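Local coordinates for actin-related protein 8 (PDB 4FO0), which is a proposed core subunit of the INO80 chromatin-remodelling complex, an actin-family protein that binds ATP, hydrolyses it only slowly and does not polymerise, at residues A[309-312]-A[313-317]; A[504-508]-A[509-513]; A[294-298]-A[299-303]. One frame throughout, in Å; residues are numbered along the deposited sequence.

Interaction 1. Residues A[309-312]-A[313-317]; sequences CLLL and QHLKE. With ATP (adenosine-5'-triphosphate), chain C.
L311 and L315, one helical turn apart, touch through their branched ends, with CG of L311 4.2 Å from CD1 of L315. With CG of L311 anti to the backbone N (chi1 179°) and beside the carbonyl carbon, its branch lies toward the next turn, where the two leucine side chains meet obliquely. The backbone runs in ordinary i to i+4 hydrogen bonds, from N of L315 to O of L311 at 2.8 Å and from N of K316 to O of L312 at 2.9 Å. This is the buried side of helix 306-319. L311 and L315 face strand 330-336 through I336 and F334, while L312 leans on Y288 of helix 280-293, and leucine suits all three places because it fills a buried groove without asking for polar partners. The other flank is looser. H314 is exposed, its CB lying 3.3 Å from O of L310, and a polar ring suits this solvent-facing position. L310 is likewise partly exposed, beside W60. At the end of the segment the helix presents charge to the nucleotide. The long chain of K316 bends at chi3 (68°), and NZ donates a hydrogen bond to O2' of ATP at 2.8 Å. A weak one runs from NZ to O3' at 3.2 Å; the carbonyl of G280 shares this buried amine. The 2'-hydroxyl in turn donates to OE2 of E317 at 2.8 Å, and CG of E317 lies 3.5 Å from adenine C5. This grip on the ribose recalls the lysine-glutamate pair that holds the adenosine in actin itself, and marks the nucleotide cleft of the actin fold.

Interaction 2. Residues A[504-508]-A[509-513]; sequences ILVVG and GGLMF. With ATP (adenosine-5'-triphosphate), chain C.
V506 CG1 and L511 CD2 meet 4.0 Å apart where strand 503-507 gives way to the glycine-rich turn of the adenosine motif, a hallmark of the actin ATPase clan. Both are buried, which suits apolar side chains, V506 also packing on L520 and L511 on V253. Between them the chain runs through G508, G509 and G510. At G508 a phi of 82° leaves no room for a CB beside the carbonyl O of V507, and a water bridges the turn, donating to O of G508 at 2.6 Å and accepting from N of L511. G509 begins a type I turn ending at M512; the place a CB would need is taken by O4' of the ribose, and N of G509 donates to O2A of the alpha-phosphate at 3.2 Å. M512 touches the base at both ends of its side chain. Its CB rests 3.6 Å from adenine C6, CG lies 4.0 Å from O of G508, and SD stays beside the same oxygen at 4.2 Å. A bend at chi3 (49°) then turns the terminal methyl back to the purine, where CE lies about equally far from N6 and N7. A flexible thioether is well suited to following such a contour, and P550 and R551 pack on it from elsewhere in the pocket. F513 supplies an aromatic face: adenine C2 stands over it, near the margin of the ring, 3.7 Å from CE1.

Interaction 3. Residues A[294-298]-A[299-303]; sequences AGFPY and RECQL
The ring of Y298 lies over the chain that follows it, so that the backbone N of C301 stands over the centre of one face, 3.7 Å above the ring plane. CB of C301 lies over the same ring in a CH-pi contact, 4.1 Å from the centroid, while its SG approaches obliquely as a sulfur-aromatic partner at 4.7 Å. The ring of Y298 is placed there by a CG opposite its own backbone N (chi1 177°), beside the carbonyl carbon. E300 crosses the side chain of Y298 at about a right angle, bringing CG 3.4 Å from CE1. The loop begins with a Schellman motif, in which G295, at positive phi, closes helix 280-293 and N of F296 returns to O of M291. Y298 is the centre of an inverse gamma turn and also opens a type I turn that ends at C301. Only mildly polar, C301 is small enough to meet both aromatic side chains: SG also lies at the edge of the F296 ring, 4.4 Å from CE2. R299 makes a different flat contact, for O of P297 sits 3.2 Å above one face of its guanidinium, away from the middle of the group, and the N-H groups of NE and NH1 are poorly directed at it. P297 itself packs on Y346 and F348 of strand 343-350, a place where a rigid apolar ring serves well. The phenol OH of Y298 is hydrogen-bonded to OD1 of D308, whose other carboxylate oxygen takes the backbone N-H of Q302.

Along the chain, interaction 3 comes first, in the loop joining helix 280-293 to helix 306-319; interaction 1 follows on the latter helix, and interaction 2 comes much later, at the end of strand 503-507, which lies between strands 247-253 and 540-542 of the six-stranded sheet. Interactions 3 and 1, centred about 12 Å apart, touch: Y298 packs on L311, F296 on L315 and L303 on L312. Interactions 1 and 2, centred about 17 Å apart, flank the same ATP and meet where K316 packs on F513. Interactions 2 and 3, about 28 Å apart between centres, do not touch. Helix 306-319 links a peripheral loop to the nucleotide cleft, whose walls come from distant parts of the sequence.

Interaction 1. Residues A[309-312]-A[313-317]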
loop_
_atom_site.group_PDB
_atom_site.type_symbol
_atom_site.label_atom_id
_atom_site.label_comp_id
_atom_site.label_asym_id
_atom_site.label_seq_id
_atom_site.Cartn_x
_atom_site.Cartn_y
_atom_site.Cartn_z
ATOM N N CYS A 309 9.000 -5.833 12.364
ATOM C CA CYS A 309 7.979 -5.250 11.525
ATOM C C CYS A 309 7.525 -6.186 10.429
ATOM O O CYS A 309 6.331 -6.278 10.150
ATOM C CB CYS A 309 8.454 -3.927 10.955
ATOM S SG CYS A 309 8.401 -2.679 12.218
ATOM N N LEU A 310 8.465 -6.888 9.810
ATOM C CA LEU A 310 8.091 -7.896 8.818
ATOM C C LEU A 310 7.239 -8.979 9.478
ATOM O O LEU A 310 6.275 -9.475 8.892
ATOM C CB LEU A 310 9.334 -8.510 8.150
ATOM C CG LEU A 310 10.156 -7.551 7.290
ATOM C CD1 LEU A 310 11.424 -8.220 6.838
ATOM C CD2 LEU A 310 9.353 -7.099 6.083
ATOM N N LEU A 311 7.600 -9.328 10.710
ATOM C CA LEU A 311 6.856 -10.310 11.488
ATOM C C LEU A 311 5.423 -9.854 11.755
ATOM O O LEU A 311 4.467 -10.596 11.516
ATOM C CB LEU A 311 7.561 -10.563 12.812
ATOM C CG LEU A 311 6.846 -11.560 13.723
ATOM C CD1 LEU A 311 6.827 -12.940 13.089
ATOM C CD2 LEU A 311 7.507 -11.589 15.084
ATOM N N LEU A 312 5.278 -8.626 12.251
ATOM C CA LEU A 312 3.963 -8.062 12.522
ATOM C C LEU A 312 3.110 -8.014 11.256
ATOM O O LEU A 312 1.963 -8.475 11.268
ATOM C CB LEU A 312 4.088 -6.690 13.183
ATOM C CG LEU A 312 4.842 -6.774 14.526
ATOM C CD1 LEU A 312 5.058 -5.406 15.184
ATOM C CD2 LEU A 312 4.143 -7.742 15.484
ATOM N N GLN A 313 3.666 -7.503 10.155
ATOM C CA GLN A 313 2.922 -7.536 8.901
ATOM C C GLN A 313 2.459 -8.954 8.641
ATOM O O GLN A 313 1.304 -9.186 8.276
ATOM C CB GLN A 313 3.746 -7.045 7.712
ATOM C CG GLN A 313 4.123 -5.600 7.779
ATOM C CD GLN A 313 3.325 -4.743 6.825
ATOM O OE1 GLN A 313 2.424 -3.996 7.239
ATOM N NE2 GLN A 313 3.660 -4.825 5.535
ATOM N N HIS A 314 3.360 -9.909 8.848
ATOM C CA HIS A 314 3.061 -11.283 8.480
ATOM C C HIS A 314 1.951 -11.854 9.351
ATOM O O HIS A 314 1.027 -12.495 8.850
ATOM C CB HIS A 314 4.307 -12.160 8.556
ATOM C CG HIS A 314 4.011 -13.618 8.402
ATOM N ND1 HIS A 314 3.564 -14.164 7.218
ATOM C CD2 HIS A 314 4.065 -14.636 9.294
ATOM C CE1 HIS A 314 3.366 -15.461 7.383
ATOM N NE2 HIS A 314 3.655 -15.771 8.635
ATOM N N LEU A 315 2.052 -11.603 10.654
ATOM C CA LEU A 315 1.047 -12.048 11.606
ATOM C C LEU A 315 -0.333 -11.497 11.270
ATOM O O LEU A 315 -1.314 -12.240 11.228
ATOM C CB LEU A 315 1.453 -11.663 13.032
ATOM C CG LEU A 315 2.670 -12.458 13.537
ATOM C CD1 LEU A 315 2.947 -12.199 14.999
ATOM C CD2 LEU A 315 2.485 -13.947 13.289
ATOM N N LYS A 316 -0.409 -10.194 11.022
ATOM C CA LYS A 316 -1.653 -9.610 10.558
ATOM C C LYS A 316 -2.209 -10.361 9.342
ATOM O O LYS A 316 -3.403 -10.654 9.279
ATOM C CB LYS A 316 -1.469 -8.143 10.185
ATOM C CG LYS A 316 -2.663 -7.593 9.416
ATOM C CD LYS A 316 -2.389 -6.254 8.781
ATOM C CE LYS A 316 -1.376 -6.366 7.665
ATOM N NZ LYS A 316 -1.183 -5.047 7.011
ATOM N N GLU A 317 -1.356 -10.664 8.371
ATOM C CA GLU A 317 -1.860 -11.243 7.129
ATOM C C GLU A 317 -2.320 -12.664 7.312
ATOM O O GLU A 317 -3.133 -13.172 6.530
ATOM C CB GLU A 317 -0.819 -11.194 6.046
ATOM C CG GLU A 317 -0.430 -9.804 5.669
ATOM C CD GLU A 317 0.939 -9.761 5.044
ATOM O OE1 GLU A 317 1.617 -10.816 5.035
ATOM O OE2 GLU A 317 1.333 -8.671 4.576
HETATM P PG ATP C . 0.848 2.637 -0.551
HETATM O O1G ATP C . -0.151 2.308 -1.627
HETATM O O2G ATP C . 1.966 3.561 -0.970
HETATM O O3G ATP C . 0.259 2.992 0.797
HETATM P PB ATP C . 1.942 0.054 -1.308
HETATM O O1B ATP C . 3.342 -0.355 -0.935
HETATM O O2B ATP C . 1.507 0.324 -2.741
HETATM O O3B ATP C . 1.589 1.243 -0.286
HETATM P PA ATP C . 0.493 -2.404 -1.299
HETATM O O1A ATP C . 1.743 -3.179 -1.627
HETATM O O2A ATP C . -0.610 -2.210 -2.308
HETATM O O3A ATP C . 0.938 -1.013 -0.651
HETATM O "O5'" ATP C . -0.149 -3.090 -0.008
HETATM C "C5'" ATP C . 0.714 -3.349 1.088
HETATM C "C4'" ATP C . -0.134 -3.731 2.276
HETATM O "O4'" ATP C . -0.894 -4.872 1.909
HETATM C "C3'" ATP C . 0.691 -4.127 3.489
HETATM O "O3'" ATP C . 0.204 -3.440 4.646
HETATM C "C2'" ATP C . 0.456 -5.611 3.625
HETATM O "O2'" ATP C . 0.486 -6.057 4.972
HETATM C "C1'" ATP C . -0.931 -5.727 3.045
HETATM N N9 ATP C . -1.251 -7.126 2.725
HETATM C C8 ATP C . -0.648 -7.886 1.800
HETATM N N7 ATP C . -1.187 -9.129 1.780
HETATM C C5 ATP C . -2.152 -9.164 2.707
HETATM C C6 ATP C . -3.098 -10.175 3.204
HETATM N N6 ATP C . -3.103 -11.418 2.661
HETATM N N1 ATP C . -3.945 -9.804 4.201
HETATM C C2 ATP C . -3.936 -8.568 4.738
HETATM N N3 ATP C . -3.086 -7.601 4.333
HETATM C C4 ATP C . -2.191 -7.838 3.338
#

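Interaction 2. Residues A[504-508]-A[509-513]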
loop_
_atom_site.group_PDB
_atom_site.type_symbol
_atom_site.label_atom_id
_atom_site.label_comp_id
_atom_site.label_asym_id
_atom_site.label_seq_id
_atom_site.Cartn_x
_atom_site.Cartn_y
_atom_site.Cartn_z
ATOM N N ILE A 504 -18.219 -0.770 -6.624
ATOM C CA ILE A 504 -17.067 -0.329 -5.834
ATOM C C ILE A 504 -15.904 -1.319 -5.944
ATOM O O ILE A 504 -15.976 -2.461 -5.477
ATOM C CB ILE A 504 -17.443 -0.116 -4.372
ATOM C CG1 ILE A 504 -18.569 0.918 -4.283
ATOM C CG2 ILE A 504 -16.242 0.345 -3.587
ATOM C CD1 ILE A 504 -19.587 0.630 -3.190
ATOM N N LEU A 505 -14.838 -0.877 -6.592
ATOM C CA LEU A 505 -13.674 -1.725 -6.797
ATOM C C LEU A 505 -12.651 -1.490 -5.697
ATOM O O LEU A 505 -12.303 -0.344 -5.386
ATOM C CB LEU A 505 -13.055 -1.417 -8.144
ATOM C CG LEU A 505 -11.757 -2.134 -8.465
ATOM C CD1 LEU A 505 -11.986 -3.636 -8.420
ATOM C CD2 LEU A 505 -11.226 -1.661 -9.819
ATOM N N VAL A 506 -12.183 -2.570 -5.088
ATOM C CA VAL A 506 -11.175 -2.436 -4.045
ATOM C C VAL A 506 -9.840 -3.068 -4.417
ATOM O O VAL A 506 -9.730 -4.269 -4.687
ATOM C CB VAL A 506 -11.653 -2.956 -2.694
ATOM C CG1 VAL A 506 -10.526 -2.832 -1.679
ATOM C CG2 VAL A 506 -12.855 -2.162 -2.251
ATOM N N VAL A 507 -8.821 -2.234 -4.383
ATOM C CA VAL A 507 -7.536 -2.576 -4.939
ATOM C C VAL A 507 -6.372 -2.386 -3.923
ATOM O O VAL A 507 -6.545 -1.777 -2.857
ATOM C CB VAL A 507 -7.383 -1.772 -6.230
ATOM C CG1 VAL A 507 -6.226 -0.820 -6.156
ATOM C CG2 VAL A 507 -7.332 -2.699 -7.425
ATOM N N GLY A 508 -5.204 -2.948 -4.232
ATOM C CA GLY A 508 -4.073 -2.894 -3.323
ATOM C C GLY A 508 -4.112 -3.951 -2.225
ATOM O O GLY A 508 -5.064 -4.706 -2.116
ATOM N N GLY A 509 -3.081 -4.001 -1.392
ATOM C CA GLY A 509 -2.934 -5.092 -0.453
ATOM C C GLY A 509 -3.645 -4.873 0.863
ATOM O O GLY A 509 -3.989 -5.829 1.560
ATOM N N GLY A 510 -3.870 -3.607 1.193
ATOM C CA GLY A 510 -4.292 -3.213 2.528
ATOM C C GLY A 510 -5.578 -3.855 3.014
ATOM O O GLY A 510 -5.765 -4.027 4.209
ATOM N N LEU A 511 -6.480 -4.200 2.102
ATOM C CA LEU A 511 -7.751 -4.774 2.532
ATOM C C LEU A 511 -7.889 -6.228 2.084
ATOM O O LEU A 511 -8.978 -6.693 1.778
ATOM C CB LEU A 511 -8.938 -3.921 2.063
ATOM C CG LEU A 511 -10.196 -3.973 2.935
ATOM C CD1 LEU A 511 -10.024 -3.159 4.219
ATOM C CD2 LEU A 511 -11.388 -3.479 2.159
ATOM N N MET A 512 -6.776 -6.953 2.085
ATOM C CA MET A 512 -6.792 -8.337 1.643
ATOM C C MET A 512 -7.201 -9.350 2.715
ATOM O O MET A 512 -6.746 -10.486 2.720
ATOM C CB MET A 512 -5.471 -8.697 0.962
ATOM C CG MET A 512 -5.475 -8.333 -0.527
ATOM S SD MET A 512 -3.940 -8.654 -1.415
ATOM C CE MET A 512 -3.556 -10.333 -0.924
ATOM N N PHE A 513 -8.106 -8.943 3.593
ATOM C CA PHE A 513 -8.598 -9.821 4.646
ATOM C C PHE A 513 -9.748 -10.712 4.208
ATOM O O PHE A 513 -10.576 -10.340 3.383
ATOM C CB PHE A 513 -9.055 -9.008 5.837
ATOM C CG PHE A 513 -8.040 -8.051 6.318
ATOM C CD1 PHE A 513 -7.015 -8.475 7.136
ATOM C CD2 PHE A 513 -8.106 -6.718 5.954
ATOM C CE1 PHE A 513 -6.067 -7.584 7.593
ATOM C CE2 PHE A 513 -7.169 -5.825 6.409
ATOM C CZ PHE A 513 -6.141 -6.258 7.232
HETATM P PG ATP C . 0.848 2.637 -0.551
HETATM O O1G ATP C . -0.151 2.308 -1.627
HETATM O O2G ATP C . 1.966 3.561 -0.970
HETATM O O3G ATP C . 0.259 2.992 0.797
HETATM P PB ATP C . 1.942 0.054 -1.308
HETATM O O1B ATP C . 3.342 -0.355 -0.935
HETATM O O2B ATP C . 1.507 0.324 -2.741
HETATM O O3B ATP C . 1.589 1.243 -0.286
HETATM P PA ATP C . 0.493 -2.404 -1.299
HETATM O O1A ATP C . 1.743 -3.179 -1.627
HETATM O O2A ATP C . -0.610 -2.210 -2.308
HETATM O O3A ATP C . 0.938 -1.013 -0.651
HETATM O "O5'" ATP C . -0.149 -3.090 -0.008
HETATM C "C5'" ATP C . 0.714 -3.349 1.088
HETATM C "C4'" ATP C . -0.134 -3.731 2.276
HETATM O "O4'" ATP C . -0.894 -4.872 1.909
HETATM C "C3'" ATP C . 0.691 -4.127 3.489
HETATM O "O3'" ATP C . 0.204 -3.440 4.646
HETATM C "C2'" ATP C . 0.456 -5.611 3.625
HETATM O "O2'" ATP C . 0.486 -6.057 4.972
HETATM C "C1'" ATP C . -0.931 -5.727 3.045
HETATM N N9 ATP C . -1.251 -7.126 2.725
HETATM C C8 ATP C . -0.648 -7.886 1.800
HETATM N N7 ATP C . -1.187 -9.129 1.780
HETATM C C5 ATP C . -2.152 -9.164 2.707
HETATM C C6 ATP C . -3.098 -10.175 3.204
HETATM N N6 ATP C . -3.103 -11.418 2.661
HETATM N N1 ATP C . -3.945 -9.804 4.201
HETATM C C2 ATP C . -3.936 -8.568 4.738
HETATM N N3 ATP C . -3.086 -7.601 4.333
HETATM C C4 ATP C . -2.191 -7.838 3.338
HETATM O O HOH W 1 -7.202 -4.344 -0.704
#

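Interaction 3. Residues A[294-298]-A[299-303]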
loop_
_atom_site.group_PDB
_atom_site.type_symbol
_atom_site.label_atom_id
_atom_site.label_comp_id
_atom_site.label_asym_id
_atom_site.label_seq_id
_atom_site.Cartn_x
_atom_site.Cartn_y
_atom_site.Cartn_z
ATOM N N ALA A 294 -3.144 -9.267 24.942
ATOM C CA ALA A 294 -3.470 -10.683 25.092
ATOM C C ALA A 294 -2.270 -11.540 25.519
ATOM O O ALA A 294 -2.347 -12.769 25.480
ATOM C CB ALA A 294 -4.067 -11.226 23.809
ATOM N N GLY A 295 -1.164 -10.901 25.907
ATOM C CA GLY A 295 0.033 -11.630 26.306
ATOM C C GLY A 295 0.883 -12.224 25.186
ATOM O O GLY A 295 1.399 -13.336 25.298
ATOM N N PHE A 296 1.024 -11.473 24.103
ATOM C CA PHE A 296 1.875 -11.838 22.971
ATOM C C PHE A 296 3.228 -12.382 23.423
ATOM O O PHE A 296 4.016 -11.667 24.053
ATOM C CB PHE A 296 2.083 -10.594 22.115
ATOM C CG PHE A 296 2.794 -10.848 20.839
ATOM C CD1 PHE A 296 2.296 -11.774 19.925
ATOM C CD2 PHE A 296 3.953 -10.140 20.530
ATOM C CE1 PHE A 296 2.958 -11.999 18.719
ATOM C CE2 PHE A 296 4.613 -10.355 19.337
ATOM C CZ PHE A 296 4.114 -11.285 18.424
ATOM N N PRO A 297 3.516 -13.645 23.078
ATOM C CA PRO A 297 4.619 -14.353 23.729
ATOM C C PRO A 297 5.999 -13.862 23.290
ATOM O O PRO A 297 6.970 -14.101 23.996
ATOM C CB PRO A 297 4.398 -15.814 23.316
ATOM C CG PRO A 297 3.254 -15.804 22.319
ATOM C CD PRO A 297 2.990 -14.397 21.933
ATOM N N TYR A 298 6.091 -13.194 22.147
ATOM C CA TYR A 298 7.367 -12.627 21.721
ATOM C C TYR A 298 7.574 -11.263 22.399
ATOM O O TYR A 298 7.254 -10.213 21.848
ATOM C CB TYR A 298 7.427 -12.522 20.195
ATOM C CG TYR A 298 8.685 -11.885 19.648
ATOM C CD1 TYR A 298 9.893 -11.972 20.333
ATOM C CD2 TYR A 298 8.660 -11.177 18.452
ATOM C CE1 TYR A 298 11.042 -11.375 19.833
ATOM C CE2 TYR A 298 9.802 -10.585 17.947
ATOM C CZ TYR A 298 10.989 -10.688 18.637
ATOM O OH TYR A 298 12.125 -10.101 18.128
ATOM N N ARG A 299 8.186 -11.248 23.541
ATOM C CA ARG A 299 8.141 -10.089 24.351
ATOM C C ARG A 299 9.181 -9.073 24.031
ATOM O O ARG A 299 9.105 -7.986 24.489
ATOM C CB ARG A 299 8.278 -10.476 25.793
ATOM C CG ARG A 299 7.036 -11.058 26.394
ATOM C CD ARG A 299 7.341 -12.380 27.034
ATOM N NE ARG A 299 6.158 -13.211 27.171
ATOM C CZ ARG A 299 6.186 -14.536 27.267
ATOM N NH1 ARG A 299 7.336 -15.179 27.213
ATOM N NH2 ARG A 299 5.060 -15.222 27.382
ATOM N N GLU A 300 10.166 -9.401 23.244
ATOM C CA GLU A 300 11.181 -8.430 22.942
ATOM C C GLU A 300 11.052 -7.827 21.585
ATOM O O GLU A 300 11.971 -7.284 21.079
ATOM C CB GLU A 300 12.541 -9.052 23.075
ATOM C CG GLU A 300 12.524 -10.525 22.816
ATOM C CD GLU A 300 12.445 -11.307 24.084
ATOM O OE1 GLU A 300 11.615 -12.240 24.161
ATOM O OE2 GLU A 300 13.218 -10.949 24.983
ATOM N N CYS A 301 9.875 -7.925 21.024
ATOM C CA CYS A 301 9.475 -7.213 19.847
ATOM C C CYS A 301 9.550 -5.721 19.997
ATOM O O CYS A 301 9.282 -5.188 21.020
ATOM C CB CYS A 301 8.065 -7.631 19.526
ATOM S SG CYS A 301 7.475 -7.376 17.880
ATOM N N GLN A 302 9.920 -5.058 18.933
ATOM C CA GLN A 302 9.973 -3.594 18.872
ATOM C C GLN A 302 9.545 -3.091 17.504
ATOM O O GLN A 302 9.959 -3.644 16.481
ATOM C CB GLN A 302 11.381 -3.086 19.101
ATOM C CG GLN A 302 12.063 -3.604 20.325
ATOM C CD GLN A 302 13.546 -3.299 20.273
ATOM O OE1 GLN A 302 13.995 -2.292 20.820
ATOM N NE2 GLN A 302 14.313 -4.149 19.580
ATOM N N LEU A 303 8.750 -2.025 17.485
ATOM C CA LEU A 303 8.234 -1.472 16.233
ATOM C C LEU A 303 9.306 -0.758 15.396
ATOM O O LEU A 303 9.151 -0.582 14.185
ATOM C CB LEU A 303 7.052 -0.548 16.512
ATOM C CG LEU A 303 5.812 -1.286 17.031
ATOM C CD1 LEU A 303 4.763 -0.322 17.601
ATOM C CD2 LEU A 303 5.207 -2.132 15.923
#